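Uncharacterized protein (Parabacteroides distasonis, PDB 4KW2) is of unknown function but adopts the xylose isomerase-like TIM barrel fold, consistent with a sugar isomerase or a related enzyme. Local coordinates at residues I26-F31 and A51-F56; D141-I146 and S169-V174; A176-W181 and K200-K205; K224-E229 and E258-C263. All coordinates share one frame; numbering follows the deposited sequence.

Interaction 1. Residues I26-F31 and A51-F56; sequences IQTWTF and AEAFFF
Ile26 and Gln27 pair in parallel with Ala51 and Glu52, through bonds from Glu52 N to Ile26 O (2.8 Å) and from Thr28 N to Glu52 O (3.0 Å). Strands 23-27 and 50-53 are the two strands of a parallel beta-alpha-beta unit of the TIM barrel, joined through helix 36-46. Gln27 and Glu52 run side by side into the barrel. The carboxylate of Glu52 bonds to Ser240 and Thr122, and Gln27 NE2 to Ser240 O. Past the strand ends the chains stay joined by side chains. Trp29 and Phe54 form a T-shaped stack, planes at 81°, with CE3 of Trp29 3.6 Å above the centre of the Phe54 ring. Phe54 has CG between its backbone N and carbonyl carbon (chi1 77°), which turns the ring back over the start of the 3-10 turn. Replacing Phe54 by an alanine would probably leave the edge of Trp29 without its mate and open a gap beside Thr28. Ala214 and Trp216 of a neighbouring subunit pack on Trp29 and Phe54 respectively. Two waters bridge the segments. One accepts a hydrogen bond from Thr28 OG1 (2.7 Å to the water oxygen) and donates one to Phe54 O.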
loop_
_atom_site.group_PDB
_atom_site.type_symbol
_atom_site.label_atom_id
_atom_site.label_comp_id
_atom_site.label_asym_id
_atom_site.label_seq_id
_atom_site.Cartn_x
_atom_site.Cartn_y
_atom_site.Cartn_z
ATOM N N ILE A 26 18.735 10.503 0.391
ATOM C CA ILE A 26 17.988 9.258 0.335
ATOM C C ILE A 26 17.518 8.819 1.719
ATOM O O ILE A 26 18.221 9.012 2.710
ATOM C CB ILE A 26 18.829 8.140 -0.308
ATOM C CG1 ILE A 26 17.933 6.962 -0.687
ATOM C CG2 ILE A 26 19.961 7.684 0.611
ATOM C CD1 ILE A 26 18.653 5.896 -1.473
ATOM N N GLN A 27 16.322 8.238 1.778
ATOM C CA GLN A 27 15.901 7.475 2.953
ATOM C C GLN A 27 16.496 6.086 2.826
ATOM O O GLN A 27 16.209 5.369 1.863
ATOM C CB GLN A 27 14.385 7.372 3.032
ATOM C CG GLN A 27 13.685 8.710 3.177
ATOM C CD GLN A 27 12.182 8.562 3.292
ATOM O OE1 GLN A 27 11.689 7.660 3.976
ATOM N NE2 GLN A 27 11.442 9.438 2.605
ATOM N N THR A 28 17.323 5.695 3.791
ATOM C CA THR A 28 17.989 4.392 3.723
ATOM C C THR A 28 16.975 3.239 3.774
ATOM O O THR A 28 17.278 2.131 3.342
ATOM C CB THR A 28 19.057 4.231 4.823
ATOM O OG1 THR A 28 18.464 4.406 6.113
ATOM C CG2 THR A 28 20.169 5.263 4.647
ATOM N N TRP A 29 15.771 3.502 4.278
ATOM C CA TRP A 29 14.681 2.514 4.234
ATOM C C TRP A 29 14.480 1.927 2.829
ATOM O O TRP A 29 14.088 0.771 2.680
ATOM C CB TRP A 29 13.367 3.123 4.744
ATOM C CG TRP A 29 12.277 2.126 4.768
ATOM C CD1 TRP A 29 11.205 2.073 3.935
ATOM C CD2 TRP A 29 12.169 0.992 5.640
ATOM N NE1 TRP A 29 10.427 0.985 4.235
ATOM C CE2 TRP A 29 10.996 0.301 5.278
ATOM C CE3 TRP A 29 12.950 0.498 6.690
ATOM C CZ2 TRP A 29 10.576 -0.862 5.937
ATOM C CZ3 TRP A 29 12.541 -0.650 7.342
ATOM C CH2 TRP A 29 11.361 -1.324 6.960
ATOM N N THR A 30 14.748 2.735 1.811
ATOM C CA THR A 30 14.736 2.295 0.418
ATOM C C THR A 30 15.432 0.953 0.224
ATOM O O THR A 30 14.961 0.102 -0.532
ATOM C CB THR A 30 15.429 3.354 -0.463
ATOM O OG1 THR A 30 14.700 4.583 -0.372
ATOM C CG2 THR A 30 15.505 2.918 -1.921
ATOM N N PHE A 31 16.553 0.772 0.915
ATOM C CA PHE A 31 17.374 -0.430 0.775
ATOM C C PHE A 31 17.487 -1.186 2.097
ATOM O O PHE A 31 18.564 -1.678 2.444
ATOM C CB PHE A 31 18.772 -0.038 0.282
ATOM C CG PHE A 31 18.782 0.613 -1.073
ATOM C CD1 PHE A 31 18.570 -0.144 -2.218
ATOM C CD2 PHE A 31 19.019 1.967 -1.208
ATOM C CE1 PHE A 31 18.581 0.444 -3.470
ATOM C CE2 PHE A 31 19.037 2.559 -2.457
ATOM C CZ PHE A 31 18.816 1.797 -3.588
ATOM N N ALA A 51 21.922 11.456 3.512
ATOM C CA ALA A 51 21.123 10.297 3.895
ATOM C C ALA A 51 20.291 10.555 5.151
ATOM O O ALA A 51 20.726 11.252 6.060
ATOM C CB ALA A 51 22.020 9.091 4.094
ATOM N N GLU A 52 19.073 10.018 5.158
ATOM C CA GLU A 52 18.235 9.950 6.353
ATOM C C GLU A 52 18.150 8.479 6.744
ATOM O O GLU A 52 17.486 7.689 6.065
ATOM C CB GLU A 52 16.838 10.511 6.084
ATOM C CG GLU A 52 15.861 10.319 7.244
ATOM C CD GLU A 52 14.509 10.972 7.011
ATOM O OE1 GLU A 52 14.363 11.712 6.011
ATOM O OE2 GLU A 52 13.585 10.744 7.830
ATOM N N ALA A 53 18.825 8.110 7.829
ATOM C CA ALA A 53 18.967 6.704 8.180
ATOM C C ALA A 53 17.988 6.250 9.265
ATOM O O ALA A 53 17.787 6.934 10.273
ATOM C CB ALA A 53 20.396 6.405 8.587
ATOM N N PHE A 54 17.389 5.086 9.034
ATOM C CA PHE A 54 16.520 4.435 9.997
ATOM C C PHE A 54 17.341 3.442 10.820
ATOM O O PHE A 54 18.285 2.817 10.311
ATOM C CB PHE A 54 15.364 3.712 9.287
ATOM C CG PHE A 54 15.769 2.410 8.646
ATOM C CD1 PHE A 54 16.345 2.388 7.379
ATOM C CD2 PHE A 54 15.603 1.215 9.317
ATOM C CE1 PHE A 54 16.744 1.193 6.802
ATOM C CE2 PHE A 54 15.996 0.016 8.742
ATOM C CZ PHE A 54 16.565 0.007 7.482
ATOM N N PHE A 55 16.954 3.277 12.081
ATOM C CA PHE A 55 17.667 2.415 13.019
ATOM C C PHE A 55 17.346 0.935 12.820
ATOM O O PHE A 55 16.306 0.566 12.257
ATOM C CB PHE A 55 17.313 2.803 14.458
ATOM C CG PHE A 55 18.076 3.986 14.998
ATOM C CD1 PHE A 55 18.778 4.851 14.169
ATOM C CD2 PHE A 55 18.056 4.250 16.361
ATOM C CE1 PHE A 55 19.468 5.932 14.692
ATOM C CE2 PHE A 55 18.739 5.326 16.887
ATOM C CZ PHE A 55 19.441 6.175 16.049
ATOM N N PHE A 56 18.271 0.115 13.315
ATOM C CA PHE A 56 18.212 -1.353 13.325
ATOM C C PHE A 56 18.574 -2.015 12.000
ATOM O O PHE A 56 18.453 -3.230 11.863
ATOM C CB PHE A 56 16.886 -1.867 13.901
ATOM C CG PHE A 56 16.601 -1.341 15.284
ATOM C CD1 PHE A 56 17.372 -1.752 16.361
ATOM C CD2 PHE A 56 15.588 -0.412 15.505
ATOM C CE1 PHE A 56 17.134 -1.259 17.635
ATOM C CE2 PHE A 56 15.341 0.078 16.778
ATOM C CZ PHE A 56 16.116 -0.343 17.844
HETATM O O HOH W 1 19.779 3.006 7.982
HETATM O O HOH W 2 15.282 5.768 6.207
#

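Interaction 2. Residues D141-I146 and S169-V174; sequences DMEVAI and SPLMGV
Parallel strands 143-146 and 172-178 are neighbouring staves of the TIM barrel wall. Over 143-146 and 172-174 their axes come within 4.1 Å and cross at -38°. Three backbone bonds join them: Val144 N to Leu171 O, Gly173 N to Val144 O and Ile146 N to Gly173 O. The second is short, 2.6 Å between N and O. Val144, Ile146, Met172 and Val174 share the sheet face turned to the outer helices. Met172 is selenomethionine. Its chain bends at chi2 and chi3, which lays SE alongside Val144, 3.9 Å from Val144 CB. The bend also carries CE to Ile146 CD1, again at 3.9 Å. Ile146 meets the backbone as well, with CB 3.5 Å from Gly173 O. Ahead of strand 172-178 in the chain, Leu171 lies across the entry to strand 143-146. Its CD2 meets Glu143 CG at 3.8 Å, and its CB rests near Met142 O. A type I turn from Ser169 to Met172 brings Leu171 there, and Ser169 OG accepts from Leu171 N in an ST turn. Arg198 NH1 bonds to the carbonyls of Ser169 and Met172. On the outer face, Leu165 of helix 157-165 packs on Ile146, Met172 and Val174. Helix 130-140 adds Ala137 against Val144 and Leu130 against Ile146. Strand 120-123 pairs with the other edge of strand 143-146.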
loop_
_atom_site.group_PDB
_atom_site.type_symbol
_atom_site.label_atom_id
_atom_site.label_comp_id
_atom_site.label_asym_id
_atom_site.label_seq_id
_atom_site.Cartn_x
_atom_site.Cartn_y
_atom_site.Cartn_z
ATOM N N ASP A 141 21.861 21.600 19.612
ATOM C CA ASP A 141 21.753 22.393 18.382
ATOM C C ASP A 141 21.241 21.550 17.198
ATOM O O ASP A 141 21.671 21.726 16.058
ATOM C CB ASP A 141 23.103 23.036 18.048
ATOM C CG ASP A 141 23.015 24.035 16.904
ATOM O OD1 ASP A 141 21.935 24.633 16.705
ATOM O OD2 ASP A 141 24.032 24.220 16.201
HETATM N N MSE A 142 20.310 20.646 17.490
HETATM C CA MSE A 142 19.763 19.720 16.507
HETATM C C MSE A 142 18.460 20.257 15.996
HETATM O O MSE A 142 17.606 20.675 16.775
HETATM C CB MSE A 142 19.529 18.387 17.219
HETATM C CG MSE A 142 19.145 17.246 16.280
HETATM SE SE MSE A 142 20.588 16.887 14.993
HETATM C CE MSE A 142 21.992 16.439 16.294
ATOM N N GLU A 143 18.287 20.257 14.681
ATOM C CA GLU A 143 17.000 20.606 14.100
ATOM C C GLU A 143 16.062 19.408 14.170
ATOM O O GLU A 143 16.499 18.260 14.115
ATOM C CB GLU A 143 17.164 21.093 12.666
ATOM C CG GLU A 143 17.896 22.420 12.584
ATOM C CD GLU A 143 17.862 23.018 11.196
ATOM O OE1 GLU A 143 18.244 22.319 10.229
ATOM O OE2 GLU A 143 17.453 24.191 11.076
ATOM N N VAL A 144 14.774 19.691 14.311
ATOM C CA VAL A 144 13.761 18.666 14.510
ATOM C C VAL A 144 12.652 18.857 13.480
ATOM O O VAL A 144 12.065 19.934 13.387
ATOM C CB VAL A 144 13.173 18.742 15.934
ATOM C CG1 VAL A 144 12.160 17.628 16.163
ATOM C CG2 VAL A 144 14.287 18.670 16.969
ATOM N N ALA A 145 12.397 17.818 12.690
ATOM C CA ALA A 145 11.310 17.830 11.721
ATOM C C ALA A 145 10.224 16.878 12.204
ATOM O O ALA A 145 10.400 15.654 12.194
ATOM C CB ALA A 145 11.815 17.422 10.349
ATOM N N ILE A 146 9.103 17.453 12.630
ATOM C CA ILE A 146 8.008 16.692 13.215
ATOM C C ILE A 146 7.102 16.135 12.121
ATOM O O ILE A 146 6.664 16.855 11.235
ATOM C CB ILE A 146 7.205 17.553 14.215
ATOM C CG1 ILE A 146 8.092 17.902 15.416
ATOM C CG2 ILE A 146 5.947 16.829 14.685
ATOM C CD1 ILE A 146 7.592 19.074 16.233
ATOM N N SER A 169 11.196 27.422 19.455
ATOM C CA SER A 169 12.483 27.660 18.787
ATOM C C SER A 169 12.433 27.371 17.281
ATOM O O SER A 169 11.676 26.507 16.842
ATOM C CB SER A 169 13.574 26.800 19.445
ATOM O OG SER A 169 14.702 26.623 18.604
ATOM N N PRO A 170 13.249 28.090 16.485
ATOM C CA PRO A 170 13.280 27.819 15.042
ATOM C C PRO A 170 13.808 26.418 14.685
ATOM O O PRO A 170 13.619 25.960 13.558
ATOM C CB PRO A 170 14.219 28.903 14.489
ATOM C CG PRO A 170 14.377 29.906 15.581
ATOM C CD PRO A 170 14.187 29.162 16.862
ATOM N N LEU A 171 14.469 25.757 15.634
ATOM C CA LEU A 171 14.910 24.375 15.464
ATOM C C LEU A 171 13.734 23.398 15.327
ATOM O O LEU A 171 13.872 22.350 14.696
ATOM C CB LEU A 171 15.787 23.948 16.646
ATOM C CG LEU A 171 17.077 24.737 16.881
ATOM C CD1 LEU A 171 17.623 24.443 18.271
ATOM C CD2 LEU A 171 18.108 24.422 15.808
HETATM N N MSE A 172 12.590 23.739 15.924
HETATM C CA MSE A 172 11.397 22.886 15.869
HETATM C C MSE A 172 10.650 23.127 14.587
HETATM O O MSE A 172 10.023 24.166 14.418
HETATM C CB MSE A 172 10.486 23.160 17.065
HETATM C CG MSE A 172 11.182 22.893 18.397
HETATM SE SE MSE A 172 11.501 20.963 18.629
HETATM C CE MSE A 172 9.705 20.424 19.240
ATOM N N GLY A 173 10.707 22.162 13.674
ATOM C CA GLY A 173 10.073 22.293 12.359
ATOM C C GLY A 173 9.210 21.105 11.969
ATOM O O GLY A 173 8.812 20.296 12.817
ATOM N N VAL A 174 8.943 20.996 10.670
ATOM C CA VAL A 174 8.011 20.012 10.135
ATOM C C VAL A 174 8.650 19.119 9.076
ATOM O O VAL A 174 9.351 19.595 8.184
ATOM C CB VAL A 174 6.786 20.720 9.523
ATOM C CG1 VAL A 174 5.809 19.718 8.920
ATOM C CG2 VAL A 174 6.098 21.563 10.585
#

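Interaction 3. Residues A176-W181 and K200-K205; sequences ADIGHW and KVAHLK
Ala176 and His203 are joined by a backbone bond, His203 N to Ala176 O, at 2.8 Å. Two more bonds flank it: Ala176 N to Val201 O (2.7 Å) and Ile178 N to His203 O (2.9 Å). They link parallel strands 172-178 and 199-204 of the TIM barrel. Over 176-178 and 200-204 the axes cross at -28°. A CA-H...O contact from Ala202 CA to Ala176 O adds to the first.

Asp177 and His203 share the face turned into the barrel. Asp177 OD1 lies 3.5 Å from His203 CB and 3.7 Å from His203 ND1. Carboxylate and imidazole planes are only 22° apart, but the side chains cross at a slant. CG of His203 stands beside the backbone N (chi1 -83°), and the ring carries NE2 away from Asp177, toward Glu52.

On the other face the contact is apolar. Ile178 and Leu204 lie side by side, with Ile178 CG1 3.5 Å from Leu204 CD1. The same CG1 reaches Ala202 CB at 4.2 Å.

Further out, Phe226 of helix 222-232 packs on both Ile178 and Leu204. Ser240 of strand 238-241 touches Val201 and His203 on the inner side.

Asp177 and His203 put polar groups on the inner face, beside Val201, while Ala176, Ile178, Ala202 and Leu204 make the outer face apolar. His203 thus has a carboxylate oxygen of Asp177 near ND1 and Glu52 at NE2. Such a cluster inside the barrel is consistent with a polar pocket of the kind this fold uses for its active sites.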
loop_
_atom_site.group_PDB
_atom_site.type_symbol
_atom_site.label_atom_id
_atom_site.label_comp_id
_atom_site.label_asym_id
_atom_site.label_seq_id
_atom_site.Cartn_x
_atom_site.Cartn_y
_atom_site.Cartn_z
ATOM N N ALA A 176 7.412 17.231 6.122
ATOM C CA ALA A 176 6.220 17.211 5.276
ATOM C C ALA A 176 6.235 16.018 4.334
ATOM O O ALA A 176 7.223 15.781 3.650
ATOM C CB ALA A 176 6.136 18.496 4.472
ATOM N N ASP A 177 5.131 15.278 4.298
ATOM C CA ASP A 177 4.969 14.176 3.357
ATOM C C ASP A 177 4.401 14.688 2.048
ATOM O O ASP A 177 3.357 15.333 2.030
ATOM C CB ASP A 177 4.039 13.101 3.925
ATOM C CG ASP A 177 4.743 12.165 4.885
ATOM O OD1 ASP A 177 5.889 12.456 5.300
ATOM O OD2 ASP A 177 4.147 11.125 5.228
ATOM N N ILE A 178 5.106 14.415 0.958
ATOM C CA ILE A 178 4.595 14.694 -0.372
ATOM C C ILE A 178 3.883 13.428 -0.800
ATOM O O ILE A 178 4.528 12.411 -1.069
ATOM C CB ILE A 178 5.719 15.037 -1.364
ATOM C CG1 ILE A 178 6.590 16.174 -0.813
ATOM C CG2 ILE A 178 5.140 15.389 -2.725
ATOM C CD1 ILE A 178 5.817 17.374 -0.312
ATOM N N GLY A 179 2.552 13.493 -0.834
ATOM C CA GLY A 179 1.722 12.321 -1.073
ATOM C C GLY A 179 1.795 11.829 -2.503
ATOM O O GLY A 179 2.809 11.272 -2.924
ATOM N N HIS A 180 0.710 12.013 -3.245
ATOM C CA HIS A 180 0.660 11.617 -4.645
ATOM C C HIS A 180 0.582 12.880 -5.487
ATOM O O HIS A 180 -0.488 13.445 -5.699
ATOM C CB HIS A 180 -0.514 10.673 -4.916
ATOM C CG HIS A 180 -0.173 9.223 -4.749
ATOM N ND1 HIS A 180 0.472 8.494 -5.725
ATOM C CD2 HIS A 180 -0.389 8.368 -3.721
ATOM C CE1 HIS A 180 0.639 7.251 -5.307
ATOM N NE2 HIS A 180 0.127 7.149 -4.094
ATOM N N TRP A 181 1.751 13.319 -5.931
ATOM C CA TRP A 181 1.908 14.536 -6.701
ATOM C C TRP A 181 1.518 14.282 -8.166
ATOM O O TRP A 181 2.073 13.371 -8.784
ATOM C CB TRP A 181 3.370 14.965 -6.631
ATOM C CG TRP A 181 3.657 16.169 -7.427
ATOM C CD1 TRP A 181 4.031 16.225 -8.744
ATOM C CD2 TRP A 181 3.583 17.512 -6.970
ATOM N NE1 TRP A 181 4.196 17.533 -9.132
ATOM C CE2 TRP A 181 3.929 18.344 -8.060
ATOM C CE3 TRP A 181 3.260 18.097 -5.742
ATOM C CZ2 TRP A 181 3.956 19.729 -7.958
ATOM C CZ3 TRP A 181 3.295 19.466 -5.638
ATOM C CH2 TRP A 181 3.642 20.271 -6.742
ATOM N N LYS A 200 11.290 21.745 7.212
ATOM C CA LYS A 200 12.709 21.395 7.160
ATOM C C LYS A 200 13.006 20.176 6.287
ATOM O O LYS A 200 14.089 20.081 5.721
ATOM C CB LYS A 200 13.248 21.173 8.574
ATOM C CG LYS A 200 13.235 22.438 9.412
ATOM C CD LYS A 200 13.971 22.252 10.724
ATOM C CE LYS A 200 13.784 23.458 11.635
ATOM N NZ LYS A 200 14.291 24.722 11.033
ATOM N N VAL A 201 12.057 19.247 6.193
ATOM C CA VAL A 201 12.245 18.019 5.433
ATOM C C VAL A 201 10.986 17.696 4.629
ATOM O O VAL A 201 9.875 17.822 5.129
ATOM C CB VAL A 201 12.586 16.826 6.364
ATOM C CG1 VAL A 201 12.734 15.528 5.574
ATOM C CG2 VAL A 201 13.856 17.113 7.151
ATOM N N ALA A 202 11.172 17.280 3.381
ATOM C CA ALA A 202 10.080 16.774 2.565
ATOM C C ALA A 202 10.341 15.310 2.238
ATOM O O ALA A 202 11.340 14.982 1.612
ATOM C CB ALA A 202 9.956 17.588 1.289
ATOM N N HIS A 203 9.438 14.435 2.671
ATOM C CA HIS A 203 9.503 13.012 2.344
ATOM C C HIS A 203 8.812 12.724 1.024
ATOM O O HIS A 203 7.608 12.909 0.899
ATOM C CB HIS A 203 8.824 12.182 3.433
ATOM C CG HIS A 203 9.698 11.890 4.605
ATOM N ND1 HIS A 203 9.327 11.017 5.605
ATOM C CD2 HIS A 203 10.933 12.334 4.932
ATOM C CE1 HIS A 203 10.292 10.946 6.503
ATOM N NE2 HIS A 203 11.277 11.736 6.119
ATOM N N LEU A 204 9.584 12.279 0.041
ATOM C CA LEU A 204 9.039 11.718 -1.190
ATOM C C LEU A 204 9.016 10.213 -1.051
ATOM O O LEU A 204 10.071 9.579 -0.990
ATOM C CB LEU A 204 9.905 12.083 -2.391
ATOM C CG LEU A 204 9.490 13.296 -3.208
ATOM C CD1 LEU A 204 9.319 14.505 -2.303
ATOM C CD2 LEU A 204 10.537 13.543 -4.281
ATOM N N LYS A 205 7.815 9.648 -0.995
ATOM C CA LYS A 205 7.628 8.207 -0.914
ATOM C C LYS A 205 7.338 7.663 -2.310
ATOM O O LYS A 205 6.700 8.334 -3.117
ATOM C CB LYS A 205 6.466 7.892 0.026
ATOM C CG LYS A 205 6.304 6.423 0.372
ATOM C CD LYS A 205 5.267 6.242 1.476
ATOM C CE LYS A 205 4.752 4.810 1.553
ATOM N NZ LYS A 205 5.839 3.833 1.839
#

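Interaction 4. Residues K224-E229 and E258-C263; sequences KAFVNE and EFLQKC
Val227 is the main bump of this contact between two outer helices of the TIM barrel, 222-232 and 250-262. Over 224-229 and 258-262 the axes come within 9.4 Å and cross at -23°, so these parts run nearly alongside each other. Val227 enters the hollow formed by Phe259, Leu260 and Cys263, and its two methyls divide the work. CG2 presses on the backbone at Phe259, 3.4 Å from Phe259 O, and also reaches Leu260 CD2 at 4.1 Å. CG1, anti to the backbone N (chi1 161°), points to Cys263, which is poorly ordered. An alanine at Val227 would probably leave the hollow between Phe259 and Cys263 unfilled and the two helices less firmly packed. On the side nearer the barrel, Leu260 answers with a bump of its own. Its CD2 comes in the plane of the Phe226 ring, at the edge, 3.8 Å from Phe226 CD2. Phe226 also meets Trp181 edge-to-face. On the exposed side Lys224 borders the groove. Its chain crosses the Phe259 side chain at a slant, with CG 4.0 Å from Phe259 CD1. A bend at chi4 then leaves Lys224 NZ 3.6 Å from Phe259 CE1, at an oblique angle to the ring.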
loop_
_atom_site.group_PDB
_atom_site.type_symbol
_atom_site.label_atom_id
_atom_site.label_comp_id
_atom_site.label_asym_id
_atom_site.label_seq_id
_atom_site.Cartn_x
_atom_site.Cartn_y
_atom_site.Cartn_z
ATOM N N LYS A 224 9.297 18.340 -13.028
ATOM C CA LYS A 224 9.645 19.722 -13.370
ATOM C C LYS A 224 8.721 20.691 -12.636
ATOM O O LYS A 224 9.174 21.690 -12.075
ATOM C CB LYS A 224 9.556 19.969 -14.881
ATOM C CG LYS A 224 10.770 19.534 -15.690
ATOM C CD LYS A 224 10.719 20.136 -17.091
ATOM C CE LYS A 224 12.072 20.162 -17.789
ATOM N NZ LYS A 224 12.213 19.106 -18.831
ATOM N N ALA A 225 7.425 20.383 -12.638
ATOM C CA ALA A 225 6.432 21.195 -11.937
ATOM C C ALA A 225 6.684 21.204 -10.437
ATOM O O ALA A 225 6.474 22.218 -9.775
ATOM C CB ALA A 225 5.036 20.684 -12.230
ATOM N N PHE A 226 7.129 20.069 -9.906
ATOM C CA PHE A 226 7.412 19.934 -8.482
ATOM C C PHE A 226 8.581 20.830 -8.084
ATOM O O PHE A 226 8.505 21.592 -7.120
ATOM C CB PHE A 226 7.726 18.468 -8.162
ATOM C CG PHE A 226 8.087 18.223 -6.731
ATOM C CD1 PHE A 226 7.144 18.388 -5.731
ATOM C CD2 PHE A 226 9.364 17.825 -6.382
ATOM C CE1 PHE A 226 7.468 18.162 -4.406
ATOM C CE2 PHE A 226 9.693 17.596 -5.056
ATOM C CZ PHE A 226 8.745 17.769 -4.067
ATOM N N VAL A 227 9.657 20.730 -8.848
ATOM C CA VAL A 227 10.845 21.548 -8.652
ATOM C C VAL A 227 10.520 23.042 -8.720
ATOM O O VAL A 227 10.985 23.821 -7.886
ATOM C CB VAL A 227 11.909 21.176 -9.707
ATOM C CG1 VAL A 227 12.951 22.266 -9.855
ATOM C CG2 VAL A 227 12.558 19.848 -9.333
ATOM N N ASN A 228 9.722 23.426 -9.716
ATOM C CA ASN A 228 9.272 24.811 -9.869
ATOM C C ASN A 228 8.543 25.322 -8.637
ATOM O O ASN A 228 8.751 26.467 -8.233
ATOM C CB ASN A 228 8.365 24.961 -11.091
ATOM C CG ASN A 228 9.109 24.774 -12.398
ATOM O OD1 ASN A 228 10.335 24.683 -12.424
ATOM N ND2 ASN A 228 8.369 24.706 -13.492
ATOM N N GLU A 229 7.703 24.476 -8.038
ATOM C CA GLU A 229 6.976 24.863 -6.829
ATOM C C GLU A 229 7.905 25.026 -5.640
ATOM O O GLU A 229 7.749 25.955 -4.853
ATOM C CB GLU A 229 5.884 23.857 -6.481
ATOM C CG GLU A 229 4.644 24.009 -7.338
ATOM C CD GLU A 229 3.366 23.574 -6.648
ATOM O OE1 GLU A 229 3.348 23.437 -5.399
ATOM O OE2 GLU A 229 2.368 23.368 -7.372
ATOM N N GLU A 258 17.908 13.908 -11.502
ATOM C CA GLU A 258 18.431 14.916 -12.428
ATOM C C GLU A 258 17.781 16.289 -12.218
ATOM O O GLU A 258 18.473 17.292 -12.065
ATOM C CB GLU A 258 18.213 14.439 -13.868
ATOM C CG GLU A 258 18.754 15.354 -14.949
ATOM C CD GLU A 258 18.473 14.836 -16.350
ATOM O OE1 GLU A 258 18.149 13.638 -16.498
ATOM O OE2 GLU A 258 18.583 15.631 -17.310
ATOM N N PHE A 259 16.455 16.325 -12.189
ATOM C CA PHE A 259 15.729 17.588 -12.036
ATOM C C PHE A 259 15.705 18.082 -10.589
ATOM O O PHE A 259 15.723 19.286 -10.336
ATOM C CB PHE A 259 14.305 17.440 -12.556
ATOM C CG PHE A 259 14.234 17.098 -14.011
ATOM C CD1 PHE A 259 14.407 18.083 -14.974
ATOM C CD2 PHE A 259 14.019 15.788 -14.421
ATOM C CE1 PHE A 259 14.351 17.769 -16.320
ATOM C CE2 PHE A 259 13.958 15.468 -15.764
ATOM C CZ PHE A 259 14.124 16.459 -16.717
ATOM N N LEU A 260 15.659 17.147 -9.646
ATOM C CA LEU A 260 15.655 17.491 -8.231
ATOM C C LEU A 260 16.975 18.113 -7.793
ATOM O O LEU A 260 16.995 18.942 -6.888
ATOM C CB LEU A 260 15.375 16.252 -7.386
ATOM C CG LEU A 260 13.989 15.643 -7.557
ATOM C CD1 LEU A 260 13.954 14.267 -6.911
ATOM C CD2 LEU A 260 12.920 16.551 -6.967
ATOM N N GLN A 261 18.068 17.713 -8.439
ATOM C CA GLN A 261 19.407 18.185 -8.083
ATOM C C GLN A 261 19.904 19.335 -8.943
ATOM O O GLN A 261 20.428 20.302 -8.408
ATOM C CB GLN A 261 20.412 17.040 -8.166
ATOM C CG GLN A 261 20.307 16.073 -7.006
ATOM C CD GLN A 261 21.210 14.873 -7.172
ATOM O OE1 GLN A 261 21.361 14.348 -8.276
ATOM N NE2 GLN A 261 21.816 14.429 -6.073
ATOM N N LYS A 262 19.757 19.226 -10.264
ATOM C CA LYS A 262 20.330 20.219 -11.190
ATOM C C LYS A 262 19.660 21.587 -11.111
ATOM O O LYS A 262 20.244 22.580 -11.545
ATOM C CB LYS A 262 20.326 19.715 -12.637
ATOM C CG LYS A 262 21.342 18.610 -12.883
ATOM C CD LYS A 262 21.022 17.775 -14.117
ATOM C CE LYS A 262 21.609 18.342 -15.399
ATOM N NZ LYS A 262 21.726 17.280 -16.439
ATOM N N CYS A 263 18.446 21.648 -10.572
ATOM C CA CYS A 263 17.845 22.936 -10.240
ATOM C C CYS A 263 18.677 23.626 -9.156
ATOM O O CYS A 263 18.930 24.832 -9.225
ATOM C CB CYS A 263 16.404 22.768 -9.766
ATOM S SG CYS A 263 15.612 24.333 -9.315
#

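How the interactions relate
Interactions 1, 2 and 3 lie in the wall of one eight-stranded barrel, while interaction 4 lies in its outer layer of helices. Interactions 1 and 3 meet inside the barrel, where Glu52 OE2 probably bonds to His203 NE2 at 3.0 Å, although their centres are about 15 Å apart. Interactions 2 and 3 share strand 172-178. Glu143 OE2 and Lys200 NZ join them by a salt bridge of 3.2 Å. Interaction 4 backs interaction 3: Leu204 CD1 comes 3.8 Å from Phe226 CZ. Interactions 2 and 4 stay apart, about 12 Å between nearest atoms. The Glu52 and His203 side chains mark the likely pocket region.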